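Local coordinates for copper chaperone PCu(A)C (Methylosinus trichosporium OB3b, PDB 6P1F), which probably serves as a periplasmic copper chaperone of methane-oxidizing bacteria, this chain being its metal-binding PCuAC domain in the copper-free state, at residues Leu27-Val32 with Ser82-Val87; Asp48-Gln53 with Leu86-Lys91. All coordinates share one frame; numbering follows the deposited sequence.

Interactions 1 and 2 are two borders of one strand, 73-89, which lies between strand 24-33 and strand 49-55 in the antiparallel part of the sheet; their centres are 13 Å apart and they share Leu86 and Val87. Where they meet, Glu85 N lies 2.8 Å from Gln53 O, a probable hydrogen bond, and Val84 CG1 packs 3.8 Å from Val52 CB. Interaction 1 carries His83 and Glu85, zinc ligands of this protein along with His55 and His59; no metal is bound to this chain. In interaction 2, the Gln53 side chain comes within about 4 Å (nearest atoms) of those of His55 and Glu85.

Interaction 1: residues Leu27-Val32 with Ser82-Val87; sequences LYMLVV and SHVELV
The antiparallel pairing of strands 24-33 and 73-89, the second of which carries the zinc ligands His83 and Glu85, joins Leu27-Val32 to Ser82-Val87, with Leu27 and Val84 as a hydrogen-bonded pair. Leu27 N donates to Val84 O at 2.8 Å and Val84 N returns the bond to Leu27 O at 2.9 Å; both are nearly straight and in the carbonyl plane. The strand axes diverge from this point, their directions 144° apart, and the contact is concentrated at the start of Leu27-Val32.

On the buried face that carries Leu27 and Val84, the two side chains run side by side, pointing the same way. Leu27 has CG anti to its backbone N (chi1 176°), which brings CD2 alongside the Val84 isopropyl group, 3.8 Å from CG2. The same Val84 CG2 is approached at 4.4 Å by the terminal CE of Met29, while Leu86 CD2 comes to 4.2 Å from Leu27 CB. One valine branch is thus packed against both a leucine and a methionine methyl.

On the other face Tyr28 and His83 also lie side by side. The tyrosine touches with CE1, 3.5 Å from His83 CB, and Ser82 O sits at the ring edge, 4.1 Å from Tyr28 CD1. Tyr28 OH bonds to Gln26 OE1, which holds the end of the ring; His83 ND1 bonds to Gly81 O, which would help fix the rotation of the imidazole. The imidazole stacks on that of His55, also a zinc ligand.

Strand 8-16 borders strand 24-33 on its other side: Trp14 meets the Tyr28 ring, and Ile10 and Pro13 touch Met29. Beyond Val84, Phe54 of strand 49-55 continues the packing.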
ATOM      1  N   LEU A  27       0.693  -5.497   2.589  1.00 15.20           N
ATOM      2  CA  LEU A  27       0.830  -4.944   1.255  1.00 13.97           C
ATOM      3  C   LEU A  27       2.117  -4.115   1.199  1.00 15.51           C
ATOM      4  O   LEU A  27       2.493  -3.476   2.162  1.00 15.34           O
ATOM      5  CB  LEU A  27      -0.385  -4.090   0.908  1.00 15.47           C
ATOM      6  CG  LEU A  27      -0.346  -3.363  -0.443  1.00 19.21           C
ATOM      7  CD1 LEU A  27      -1.719  -3.356  -1.138  1.00 26.83           C
ATOM      8  CD2 LEU A  27       0.208  -1.982  -0.254  1.00 20.88           C
ATOM      9  N   TYR A  28       2.803  -4.149   0.051  1.00 13.81           N
ATOM     10  CA  TYR A  28       4.051  -3.448  -0.107  1.00 13.74           C
ATOM     11  C   TYR A  28       4.067  -2.678  -1.408  1.00 16.33           C
ATOM     12  O   TYR A  28       3.711  -3.225  -2.434  1.00 15.43           O
ATOM     13  CB  TYR A  28       5.222  -4.433  -0.104  1.00 14.02           C
ATOM     14  CG  TYR A  28       5.136  -5.471   0.983  1.00 14.19           C
ATOM     15  CD1 TYR A  28       5.591  -5.193   2.273  1.00 15.92           C
ATOM     16  CD2 TYR A  28       4.581  -6.712   0.719  1.00 15.04           C
ATOM     17  CE1 TYR A  28       5.514  -6.166   3.261  1.00 18.06           C
ATOM     18  CE2 TYR A  28       4.511  -7.683   1.686  1.00 17.13           C
ATOM     19  CZ  TYR A  28       4.987  -7.396   2.963  1.00 21.85           C
ATOM     20  OH  TYR A  28       4.937  -8.331   3.972  1.00 18.64           O
ATOM     21  N   MET A  29       4.416  -1.405  -1.363  1.00 16.08           N
ATOM     22  CA  MET A  29       4.520  -0.630  -2.590  1.00 16.72           C
ATOM     23  C   MET A  29       5.554   0.450  -2.397  1.00 18.35           C
ATOM     24  O   MET A  29       5.727   0.958  -1.294  1.00 19.63           O
ATOM     25  CB  MET A  29       3.175   0.006  -2.953  1.00 16.42           C
ATOM     26  CG  MET A  29       2.593   0.885  -1.831  1.00 17.79           C
ATOM     27  SD  MET A  29       0.887   1.396  -2.256  1.00 22.15           S
ATOM     28  CE  MET A  29       0.390   2.213  -0.720  1.00 18.59           C
ATOM     29  N   LEU A  30       6.225   0.820  -3.478  1.00 15.01           N
ATOM     30  CA  LEU A  30       7.144   1.948  -3.439  1.00 14.04           C
ATOM     31  C   LEU A  30       6.355   3.195  -3.751  1.00 17.31           C
ATOM     32  O   LEU A  30       5.732   3.269  -4.817  1.00 18.20           O
ATOM     33  CB  LEU A  30       8.265   1.714  -4.469  1.00 18.09           C
ATOM     34  CG  LEU A  30       9.171   2.893  -4.833  1.00 21.15           C
ATOM     35  CD1 LEU A  30       9.805   3.509  -3.606  1.00 23.22           C
ATOM     36  CD2 LEU A  30      10.251   2.329  -5.749  1.00 25.00           C
ATOM     37  N   VAL A  31       6.314   4.143  -2.815  1.00 13.45           N
ATOM     38  CA  VAL A  31       5.581   5.387  -3.054  1.00 14.01           C
ATOM     39  C   VAL A  31       6.570   6.520  -3.226  1.00 18.19           C
ATOM     40  O   VAL A  31       7.461   6.711  -2.394  1.00 17.62           O
ATOM     41  CB  VAL A  31       4.651   5.708  -1.873  1.00 15.36           C
ATOM     42  CG1 VAL A  31       3.869   7.005  -2.141  1.00 17.27           C
ATOM     43  CG2 VAL A  31       3.694   4.548  -1.607  1.00 19.15           C
ATOM     44  N   VAL A  32       6.427   7.291  -4.292  1.00 14.03           N
ATOM     45  CA  VAL A  32       7.403   8.334  -4.544  1.00 15.53           C
ATOM     46  C   VAL A  32       6.693   9.669  -4.685  1.00 15.27           C
ATOM     47  O   VAL A  32       5.711   9.780  -5.412  1.00 17.32           O
ATOM     48  CB  VAL A  32       8.222   8.055  -5.831  1.00 16.66           C
ATOM     49  CG1 VAL A  32       9.117   9.215  -6.124  1.00 18.84           C
ATOM     50  CG2 VAL A  32       9.044   6.754  -5.695  1.00 17.82           C
ATOM     51  N   SER A  82       9.131  -1.310   6.112  1.00 16.91           N
ATOM     52  CA  SER A  82       7.870  -0.550   6.057  1.00 15.56           C
ATOM     53  C   SER A  82       6.815  -1.328   5.278  1.00 18.82           C
ATOM     54  O   SER A  82       7.128  -2.049   4.354  1.00 17.70           O
ATOM     55  CB  SER A  82       8.101   0.814   5.409  1.00 19.15           C
ATOM     56  OG  SER A  82       9.134   1.515   6.111  1.00 20.78           O
ATOM     57  N   HIS A  83       5.548  -1.169   5.627  1.00 16.27           N
ATOM     58  CA  HIS A  83       4.534  -1.988   4.968  1.00 14.42           C
ATOM     59  C   HIS A  83       3.179  -1.454   5.345  1.00 15.98           C
ATOM     60  O   HIS A  83       3.042  -0.631   6.271  1.00 18.85           O
ATOM     61  CB  HIS A  83       4.641  -3.471   5.386  1.00 15.02           C
ATOM     62  CG  HIS A  83       4.346  -3.724   6.835  1.00 16.76           C
ATOM     63  ND1 HIS A  83       5.300  -3.570   7.819  1.00 23.20           N
ATOM     64  CD2 HIS A  83       3.214  -4.115   7.454  1.00 20.35           C
ATOM     65  CE1 HIS A  83       4.758  -3.860   8.993  1.00 23.15           C
ATOM     66  NE2 HIS A  83       3.506  -4.207   8.803  1.00 19.15           N
ATOM     67  N   VAL A  84       2.177  -1.924   4.623  1.00 13.55           N
ATOM     68  CA  VAL A  84       0.802  -1.636   4.945  1.00 16.13           C
ATOM     69  C   VAL A  84       0.120  -2.890   5.464  1.00 19.25           C
ATOM     70  O   VAL A  84       0.235  -3.935   4.844  1.00 21.90           O
ATOM     71  CB  VAL A  84       0.048  -1.159   3.704  1.00 16.92           C
ATOM     72  CG1 VAL A  84      -1.356  -0.684   4.085  1.00 20.29           C
ATOM     73  CG2 VAL A  84       0.838  -0.082   2.983  1.00 18.42           C
ATOM     74  N   GLU A  85      -0.592  -2.804   6.580  1.00 15.41           N
ATOM     75  CA  GLU A  85      -1.426  -3.925   6.984  1.00 15.33           C
ATOM     76  C   GLU A  85      -2.848  -3.693   6.492  1.00 17.76           C
ATOM     77  O   GLU A  85      -3.412  -2.629   6.714  1.00 18.12           O
ATOM     78  CB  GLU A  85      -1.419  -4.107   8.502  1.00 21.40           C
ATOM     79  CG  GLU A  85      -0.205  -4.843   8.991  1.00 32.08           C
ATOM     80  CD  GLU A  85      -0.563  -5.878  10.027  1.00 49.11           C
ATOM     81  OE1 GLU A  85      -0.638  -5.496  11.211  1.00 50.00           O
ATOM     82  OE2 GLU A  85      -0.783  -7.057   9.650  1.00 51.54           O
ATOM     83  N   LEU A  86      -3.388  -4.667   5.764  1.00 16.84           N
ATOM     84  CA  LEU A  86      -4.797  -4.665   5.348  1.00 18.31           C
ATOM     85  C   LEU A  86      -5.588  -5.375   6.420  1.00 19.77           C
ATOM     86  O   LEU A  86      -5.279  -6.516   6.758  1.00 22.82           O
ATOM     87  CB  LEU A  86      -4.968  -5.386   4.010  1.00 19.41           C
ATOM     88  CG  LEU A  86      -4.008  -4.897   2.923  1.00 22.37           C
ATOM     89  CD1 LEU A  86      -4.232  -5.685   1.606  1.00 21.69           C
ATOM     90  CD2 LEU A  86      -4.125  -3.395   2.717  1.00 20.82           C
ATOM     91  N   VAL A  87      -6.579  -4.690   6.969  1.00 16.91           N
ATOM     92  CA  VAL A  87      -7.256  -5.121   8.175  1.00 17.47           C
ATOM     93  C   VAL A  87      -8.699  -5.506   7.876  1.00 19.14           C
ATOM     94  O   VAL A  87      -9.400  -4.747   7.195  1.00 18.17           O
ATOM     95  CB  VAL A  87      -7.238  -3.978   9.219  1.00 20.61           C
ATOM     96  CG1 VAL A  87      -7.999  -4.377  10.502  1.00 24.19           C
ATOM     97  CG2 VAL A  87      -5.796  -3.575   9.535  1.00 22.94           C
TER

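Interaction 2: residues Asp48-Gln53 with Leu86-Lys91; sequences DFRSVQ and LVDISK
Arg50 reaches along Asp88 from its first side-chain carbon onward. Its CB lies against Val87 O and Asp88 CB; CD comes to 3.7 Å from Asp88 OD2, and the bend at chi3 (-57°) brings NE to the same OD2 at 2.7 Å. CZ also lies near that oxygen, and NH2 adds a weak bond to it. OD2 lies at the edge of the guanidinium, close to its plane, and accepts the NE N-H on its anti lone pair, with the carboxylate plane turned 77° from the guanidinium. This salt bridge is therefore carried by one oxygen, not by two matched pairs. With an alanine at Asp88, the Arg50 guanidinium would probably lose its anionic mate and be freer to turn.

The backbone beside this bridge is irregular. Arg50 N bonds to Asp88 O at 3.3 Å from above the carbonyl plane, and weakly to Val87 O, which also takes a weak bond from Ser51 N. Val87 N donates to Ser51 O at 2.9 Å, the firmer half of the Ser51-Val87 hydrogen-bonded pair. Farther along, Asp48 O is gripped by Ser90 N at 2.7 Å, helped weakly by Ser90 OG and Lys91 N. Lys91 makes a long salt bridge to Asp48 OD1, while its NZ bonds to Ala47 O.

Leu86 CD2 lies over one face of the Phe49 ring, 4.1 Å from its centroid, a CH-pi contact offset toward the rim. The same methyl touches Val52 CG1 at 3.7 Å, joining ring and valine on one face; Val44 of strand 39-45 and Met101 of strand 98-105 extend that packing. On the other face Val87 CG2 meets the Gln53 amide group.

With Arg50 and Ser51 both set against Val87, the arrangement is a classic beta bulge, placed where strands 49-55 and 73-89 each turn a corner.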
ATOM      1  N   ASP A  48     -12.688  -4.887  -0.431  1.00 25.49           N
ATOM      2  CA  ASP A  48     -12.074  -6.137   0.007  1.00 26.41           C
ATOM      3  C   ASP A  48     -11.768  -6.127   1.496  1.00 24.92           C
ATOM      4  O   ASP A  48     -11.676  -7.187   2.096  1.00 21.76           O
ATOM      5  CB  ASP A  48     -10.766  -6.436  -0.756  1.00 28.92           C
ATOM      6  CG  ASP A  48     -10.991  -6.783  -2.225  1.00 40.41           C
ATOM      7  OD1 ASP A  48     -12.150  -6.976  -2.631  1.00 33.70           O
ATOM      8  OD2 ASP A  48      -9.991  -6.883  -2.972  1.00 33.75           O
ATOM      9  N   PHE A  49     -11.589  -4.946   2.085  1.00 20.97           N
ATOM     10  CA  PHE A  49     -11.135  -4.873   3.480  1.00 18.29           C
ATOM     11  C   PHE A  49     -11.598  -3.594   4.140  1.00 18.95           C
ATOM     12  O   PHE A  49     -11.974  -2.610   3.489  1.00 20.31           O
ATOM     13  CB  PHE A  49      -9.593  -5.011   3.567  1.00 18.98           C
ATOM     14  CG  PHE A  49      -8.838  -4.127   2.616  1.00 20.51           C
ATOM     15  CD1 PHE A  49      -8.519  -2.822   2.941  1.00 21.21           C
ATOM     16  CD2 PHE A  49      -8.427  -4.623   1.376  1.00 23.24           C
ATOM     17  CE1 PHE A  49      -7.819  -1.995   2.047  1.00 22.63           C
ATOM     18  CE2 PHE A  49      -7.718  -3.802   0.483  1.00 26.05           C
ATOM     19  CZ  PHE A  49      -7.438  -2.478   0.832  1.00 22.11           C
ATOM     20  N   ARG A  50     -11.623  -3.600   5.465  1.00 15.94           N
ATOM     21  CA  ARG A  50     -12.160  -2.459   6.193  1.00 17.69           C
ATOM     22  C   ARG A  50     -11.218  -1.275   6.221  1.00 23.92           C
ATOM     23  O   ARG A  50     -11.626  -0.130   6.034  1.00 21.53           O
ATOM     24  CB  ARG A  50     -12.485  -2.869   7.642  1.00 18.73           C
ATOM     25  CG  ARG A  50     -13.254  -1.770   8.424  1.00 24.39           C
ATOM     26  CD  ARG A  50     -13.105  -1.879   9.968  1.00 25.34           C
ATOM     27  NE  ARG A  50     -13.533  -3.166  10.514  1.00 32.52           N
ATOM     28  CZ  ARG A  50     -14.784  -3.463  10.881  1.00 37.84           C
ATOM     29  NH1 ARG A  50     -15.760  -2.567  10.778  1.00 24.82           N
ATOM     30  NH2 ARG A  50     -15.069  -4.666  11.360  1.00 33.15           N
ATOM     31  N   SER A  51      -9.954  -1.518   6.524  1.00 20.36           N
ATOM     32  CA  SER A  51      -9.084  -0.389   6.750  1.00 22.45           C
ATOM     33  C   SER A  51      -7.651  -0.784   6.560  1.00 19.67           C
ATOM     34  O   SER A  51      -7.359  -1.951   6.291  1.00 18.82           O
ATOM     35  CB  SER A  51      -9.288   0.182   8.154  1.00 34.05           C
ATOM     36  OG  SER A  51      -9.050  -0.816   9.121  1.00 36.57           O
ATOM     37  N   VAL A  52      -6.784   0.216   6.647  1.00 18.42           N
ATOM     38  CA  VAL A  52      -5.351  -0.023   6.552  1.00 17.12           C
ATOM     39  C   VAL A  52      -4.616   0.644   7.689  1.00 21.47           C
ATOM     40  O   VAL A  52      -5.079   1.638   8.293  1.00 22.20           O
ATOM     41  CB  VAL A  52      -4.756   0.484   5.224  1.00 17.71           C
ATOM     42  CG1 VAL A  52      -5.469  -0.158   4.018  1.00 18.24           C
ATOM     43  CG2 VAL A  52      -4.816   1.994   5.158  1.00 23.11           C
ATOM     44  N   GLN A  53      -3.478   0.045   8.005  1.00 17.49           N
ATOM     45  CA  GLN A  53      -2.546   0.573   8.985  1.00 18.81           C
ATOM     46  C   GLN A  53      -1.162   0.606   8.376  1.00 18.67           C
ATOM     47  O   GLN A  53      -0.597  -0.424   7.961  1.00 20.81           O
ATOM     48  CB  GLN A  53      -2.532  -0.279  10.274  1.00 19.09           C
ATOM     49  CG  GLN A  53      -3.915  -0.411  10.900  1.00 25.89           C
ATOM     50  CD  GLN A  53      -3.993  -1.438  12.032  1.00 39.02           C
ATOM     51  OE1 GLN A  53      -3.043  -2.179  12.296  1.00 39.14           O
ATOM     52  NE2 GLN A  53      -5.150  -1.502  12.687  1.00 34.96           N
ATOM     53  N   LEU A  86      -3.388  -4.667   5.764  1.00 16.84           N
ATOM     54  CA  LEU A  86      -4.797  -4.665   5.348  1.00 18.31           C
ATOM     55  C   LEU A  86      -5.588  -5.375   6.420  1.00 19.77           C
ATOM     56  O   LEU A  86      -5.279  -6.516   6.758  1.00 22.82           O
ATOM     57  CB  LEU A  86      -4.968  -5.386   4.010  1.00 19.41           C
ATOM     58  CG  LEU A  86      -4.008  -4.897   2.923  1.00 22.37           C
ATOM     59  CD1 LEU A  86      -4.232  -5.685   1.606  1.00 21.69           C
ATOM     60  CD2 LEU A  86      -4.125  -3.395   2.717  1.00 20.82           C
ATOM     61  N   VAL A  87      -6.579  -4.690   6.969  1.00 16.91           N
ATOM     62  CA  VAL A  87      -7.256  -5.121   8.175  1.00 17.47           C
ATOM     63  C   VAL A  87      -8.699  -5.506   7.876  1.00 19.14           C
ATOM     64  O   VAL A  87      -9.400  -4.747   7.195  1.00 18.17           O
ATOM     65  CB  VAL A  87      -7.238  -3.978   9.219  1.00 20.61           C
ATOM     66  CG1 VAL A  87      -7.999  -4.377  10.502  1.00 24.19           C
ATOM     67  CG2 VAL A  87      -5.796  -3.575   9.535  1.00 22.94           C
ATOM     68  N   ASP A  88      -9.133  -6.634   8.432  1.00 17.72           N
ATOM     69  CA  ASP A  88     -10.507  -7.144   8.268  1.00 18.46           C
ATOM     70  C   ASP A  88     -10.840  -7.352   6.803  1.00 18.11           C
ATOM     71  O   ASP A  88     -11.781  -6.789   6.261  1.00 21.74           O
ATOM     72  CB  ASP A  88     -11.523  -6.213   8.957  1.00 17.69           C
ATOM     73  CG  ASP A  88     -11.331  -6.163  10.469  1.00 26.34           C
ATOM     74  OD1 ASP A  88     -10.693  -7.078  11.040  1.00 23.01           O
ATOM     75  OD2 ASP A  88     -11.829  -5.214  11.095  1.00 30.65           O
ATOM     76  N   ILE A  89     -10.057  -8.230   6.187  1.00 19.17           N
ATOM     77  CA  ILE A  89     -10.262  -8.630   4.812  1.00 20.74           C
ATOM     78  C   ILE A  89     -11.518  -9.482   4.685  1.00 23.24           C
ATOM     79  O   ILE A  89     -11.654 -10.489   5.384  1.00 24.71           O
ATOM     80  CB  ILE A  89      -9.044  -9.383   4.299  1.00 20.64           C
ATOM     81  CG1 ILE A  89      -7.808  -8.461   4.253  1.00 19.13           C
ATOM     82  CG2 ILE A  89      -9.330 -10.008   2.946  1.00 21.24           C
ATOM     83  CD1 ILE A  89      -6.493  -9.256   4.120  1.00 19.80           C
ATOM     84  N   SER A  90     -12.441  -9.093   3.805  1.00 23.30           N
ATOM     85  CA  SER A  90     -13.630  -9.922   3.607  1.00 30.91           C
ATOM     86  C   SER A  90     -13.475 -10.811   2.382  1.00 34.95           C
ATOM     87  O   SER A  90     -14.059 -11.891   2.315  1.00 32.76           O
ATOM     88  CB  SER A  90     -14.890  -9.059   3.509  1.00 26.76           C
ATOM     89  OG  SER A  90     -14.671  -7.959   2.648  1.00 33.37           O
ATOM     90  N   LYS A  91     -12.665 -10.369   1.425  1.00 27.17           N
ATOM     91  CA  LYS A  91     -12.422 -11.167   0.233  1.00 34.07           C
ATOM     92  C   LYS A  91     -11.073 -10.807  -0.383  1.00 29.07           C
ATOM     93  O   LYS A  91     -10.610  -9.663  -0.280  1.00 28.77           O
ATOM     94  CB  LYS A  91     -13.556 -10.965  -0.784  1.00 34.20           C
ATOM     95  CG  LYS A  91     -13.725  -9.557  -1.290  1.00 35.97           C
ATOM     96  CD  LYS A  91     -14.460  -9.543  -2.646  1.00 51.11           C
ATOM     97  CE  LYS A  91     -15.028  -8.165  -2.978  1.00 53.86           C
ATOM     98  NZ  LYS A  91     -15.763  -7.567  -1.824  1.00 52.55           N
TER